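Local coordinates for hypoxanthine phosphoribosyltransferase (Bacillus anthracis, PDB 4QYI), which probably catalyses the transfer of a phosphoribosyl group from PRPP to hypoxanthine or guanine, forming IMP or GMP in purine salvage, at residues V49-L54 against I98-I103. Numbering follows the deposited sequence.
Sequences VFAADL and IVVEDI. With MG (magnesium ion), chain F.
Behind the acidic pair of the PRPP-binding motif of type I phosphoribosyltransferases, Phe50 and Val100 join helix 48-55 to strand 96-101. The Phe50 ring, carried by CG anti to the backbone N (chi1 175°), points from the helix toward the strand so that CD2 lies 3.5 Å from Val100 CG1, which meets the ring obliquely. The edge of the ring faces the backbone carbonyl of Glu101, whose O lies near the ring plane, 3.4 Å from Phe50 CD2. The other branch of Val100, CG2, touches Leu54 CD2 at 4.0 Å, one helical turn on from Phe50, and Ala51 CB lies more loosely beside Val100 CG1, at 4.3 Å.

The Glu101 side chain leaves the strand on the side away from the helix, bent at chi2 (-75°), and its OE2 binds the magnesium ion at 2.1 Å. Asp102 OD1 is the second protein ligand, and four waters complete six-coordination. Glu101 OE2 also accepts a hydrogen bond from Asp102 N through its anti lone pair (3.2 Å), which ties the carboxylate to the backbone at the turn. Water 1 bridges the metal to Asp102 OD2, and water 2 bridges it to Ile103 O.

The strand runs between parallel neighbours 38-43 and 124-129 in the central sheet; Val100 also packs on Val40, while Phe50 extends to Cys128 and to Val22 and Leu25 of helix 15-32.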
ATOM      1  N   VAL A  49      -4.627   2.006  -0.331  1.00 49.50           N
ATOM      2  CA  VAL A  49      -5.284   2.150  -1.636  1.00 51.25           C
ATOM      3  C   VAL A  49      -5.380   3.626  -1.981  1.00 50.27           C
ATOM      4  O   VAL A  49      -5.023   4.048  -3.065  1.00 50.15           O
ATOM      5  CB  VAL A  49      -6.670   1.478  -1.659  1.00 52.99           C
ATOM      6  CG1 VAL A  49      -7.357   1.743  -2.979  1.00 55.05           C
ATOM      7  CG2 VAL A  49      -6.543  -0.020  -1.414  1.00 53.93           C
ATOM      8  N   PHE A  50      -5.858   4.412  -1.031  1.00 50.23           N
ATOM      9  CA  PHE A  50      -5.941   5.858  -1.194  1.00 50.25           C
ATOM     10  C   PHE A  50      -4.578   6.450  -1.549  1.00 48.67           C
ATOM     11  O   PHE A  50      -4.458   7.293  -2.453  1.00 50.14           O
ATOM     12  CB  PHE A  50      -6.494   6.429   0.096  1.00 49.98           C
ATOM     13  CG  PHE A  50      -6.548   7.927   0.163  1.00 50.35           C
ATOM     14  CD1 PHE A  50      -7.007   8.677  -0.898  1.00 50.01           C
ATOM     15  CD2 PHE A  50      -6.275   8.576   1.376  1.00 47.67           C
ATOM     16  CE1 PHE A  50      -7.100  10.047  -0.801  1.00 50.19           C
ATOM     17  CE2 PHE A  50      -6.369   9.952   1.476  1.00 48.97           C
ATOM     18  CZ  PHE A  50      -6.778  10.687   0.377  1.00 49.48           C
ATOM     19  N   ALA A  51      -3.546   5.990  -0.866  1.00 47.96           N
ATOM     20  CA  ALA A  51      -2.194   6.513  -1.091  1.00 47.85           C
ATOM     21  C   ALA A  51      -1.715   6.179  -2.475  1.00 48.25           C
ATOM     22  O   ALA A  51      -1.153   7.039  -3.146  1.00 46.14           O
ATOM     23  CB  ALA A  51      -1.210   5.988  -0.058  1.00 48.82           C
ATOM     24  N   ALA A  52      -1.931   4.934  -2.893  1.00 48.31           N
ATOM     25  CA  ALA A  52      -1.519   4.508  -4.220  1.00 50.63           C
ATOM     26  C   ALA A  52      -2.177   5.408  -5.282  1.00 51.28           C
ATOM     27  O   ALA A  52      -1.517   5.844  -6.209  1.00 51.46           O
ATOM     28  CB  ALA A  52      -1.890   3.046  -4.460  1.00 51.02           C
ATOM     29  N   ASP A  53      -3.467   5.709  -5.120  1.00 53.89           N
ATOM     30  CA  ASP A  53      -4.169   6.538  -6.096  1.00 56.63           C
ATOM     31  C   ASP A  53      -3.780   8.009  -6.003  1.00 57.26           C
ATOM     32  O   ASP A  53      -3.586   8.672  -7.022  1.00 55.40           O
ATOM     33  CB  ASP A  53      -5.685   6.432  -5.931  1.00 59.64           C
ATOM     34  CG  ASP A  53      -6.237   5.077  -6.352  1.00 61.26           C
ATOM     35  OD1 ASP A  53      -5.511   4.254  -6.965  1.00 57.15           O
ATOM     36  OD2 ASP A  53      -7.429   4.859  -6.078  1.00 65.33           O
ATOM     37  N   LEU A  54      -3.664   8.520  -4.782  1.00 52.79           N
ATOM     38  CA  LEU A  54      -3.324   9.923  -4.583  1.00 52.93           C
ATOM     39  C   LEU A  54      -1.970  10.301  -5.171  1.00 51.27           C
ATOM     40  O   LEU A  54      -1.843  11.293  -5.908  1.00 49.99           O
ATOM     41  CB  LEU A  54      -3.299  10.230  -3.090  1.00 50.99           C
ATOM     42  CG  LEU A  54      -3.005  11.686  -2.689  1.00 50.43           C
ATOM     43  CD1 LEU A  54      -4.176  12.582  -3.060  1.00 52.08           C
ATOM     44  CD2 LEU A  54      -2.735  11.757  -1.193  1.00 48.97           C
ATOM     45  N   ILE A  98       3.419  14.939   4.179  1.00 48.78           N
ATOM     46  CA  ILE A  98       1.972  14.786   4.201  1.00 49.95           C
ATOM     47  C   ILE A  98       1.670  13.396   4.739  1.00 48.23           C
ATOM     48  O   ILE A  98       2.088  12.392   4.159  1.00 48.26           O
ATOM     49  CB  ILE A  98       1.331  14.971   2.837  1.00 53.21           C
ATOM     50  CG1 ILE A  98       1.640  16.385   2.355  1.00 54.27           C
ATOM     51  CG2 ILE A  98      -0.178  14.757   2.955  1.00 55.99           C
ATOM     52  CD1 ILE A  98       1.197  16.648   0.969  1.00 61.62           C
ATOM     53  N   VAL A  99       0.917  13.347   5.824  1.00 48.00           N
ATOM     54  CA  VAL A  99       0.547  12.072   6.441  1.00 48.33           C
ATOM     55  C   VAL A  99      -0.826  11.735   5.905  1.00 48.69           C
ATOM     56  O   VAL A  99      -1.773  12.528   6.027  1.00 52.56           O
ATOM     57  CB  VAL A  99       0.535  12.162   7.964  1.00 46.75           C
ATOM     58  CG1 VAL A  99       0.144  10.829   8.600  1.00 47.18           C
ATOM     59  CG2 VAL A  99       1.901  12.595   8.450  1.00 47.69           C
ATOM     60  N   VAL A 100      -0.920  10.545   5.334  1.00 47.81           N
ATOM     61  CA  VAL A 100      -2.142  10.085   4.681  1.00 48.68           C
ATOM     62  C   VAL A 100      -2.900   9.028   5.475  1.00 47.65           C
ATOM     63  O   VAL A 100      -2.335   8.016   5.851  1.00 47.72           O
ATOM     64  CB  VAL A 100      -1.787   9.572   3.269  1.00 48.16           C
ATOM     65  CG1 VAL A 100      -2.980   8.942   2.580  1.00 49.27           C
ATOM     66  CG2 VAL A 100      -1.251  10.711   2.423  1.00 49.10           C
ATOM     67  N   GLU A 101      -4.168   9.316   5.754  1.00 49.29           N
ATOM     68  CA  GLU A 101      -5.056   8.417   6.456  1.00 52.44           C
ATOM     69  C   GLU A 101      -6.293   8.116   5.667  1.00 55.05           C
ATOM     70  O   GLU A 101      -6.657   8.839   4.732  1.00 57.84           O
ATOM     71  CB  GLU A 101      -5.543   9.023   7.780  1.00 53.41           C
ATOM     72  CG  GLU A 101      -4.690   8.708   8.977  1.00 52.41           C
ATOM     73  CD  GLU A 101      -4.866   7.270   9.480  1.00 54.20           C
ATOM     74  OE1 GLU A 101      -4.391   7.018  10.600  1.00 53.41           O
ATOM     75  OE2 GLU A 101      -5.498   6.398   8.818  1.00 52.19           O
ATOM     76  N   ASP A 102      -6.930   7.015   6.041  1.00 56.16           N
ATOM     77  CA  ASP A 102      -8.193   6.628   5.445  1.00 59.20           C
ATOM     78  C   ASP A 102      -9.297   7.347   6.207  1.00 59.87           C
ATOM     79  O   ASP A 102     -10.244   7.839   5.619  1.00 62.40           O
ATOM     80  CB  ASP A 102      -8.401   5.105   5.511  1.00 60.45           C
ATOM     81  CG  ASP A 102      -8.180   4.529   6.906  1.00 60.27           C
ATOM     82  OD1 ASP A 102      -7.389   5.065   7.705  1.00 60.72           O
ATOM     83  OD2 ASP A 102      -8.784   3.488   7.195  1.00 66.37           O
ATOM     84  N   ILE A 103      -9.157   7.414   7.530  1.00 58.56           N
ATOM     85  CA  ILE A 103     -10.183   8.030   8.367  1.00 60.83           C
ATOM     86  C   ILE A 103      -9.638   8.774   9.555  1.00 58.75           C
ATOM     87  O   ILE A 103      -8.646   8.358  10.149  1.00 57.61           O
ATOM     88  CB  ILE A 103     -11.093   6.948   8.992  1.00 63.94           C
ATOM     89  CG1 ILE A 103     -11.783   6.142   7.902  1.00 66.86           C
ATOM     90  CG2 ILE A 103     -12.154   7.574   9.912  1.00 67.16           C
ATOM     91  CD1 ILE A 103     -12.437   4.871   8.402  1.00 67.02           C
TER
HETATM   92 MG    MG F 201      -6.177   4.438   9.146  1.00 55.47          MG
HETATM   93  O   HOH W   1      -7.242   2.683   9.458  1.00 56.28           O
HETATM   94  O   HOH W   2      -7.647   5.744  10.348  1.00 47.33           O
HETATM   95  O   HOH W   3      -4.997   4.723  10.986  1.00 56.93           O
HETATM   96  O   HOH W   4      -4.751   3.644   8.323  1.00 47.58           O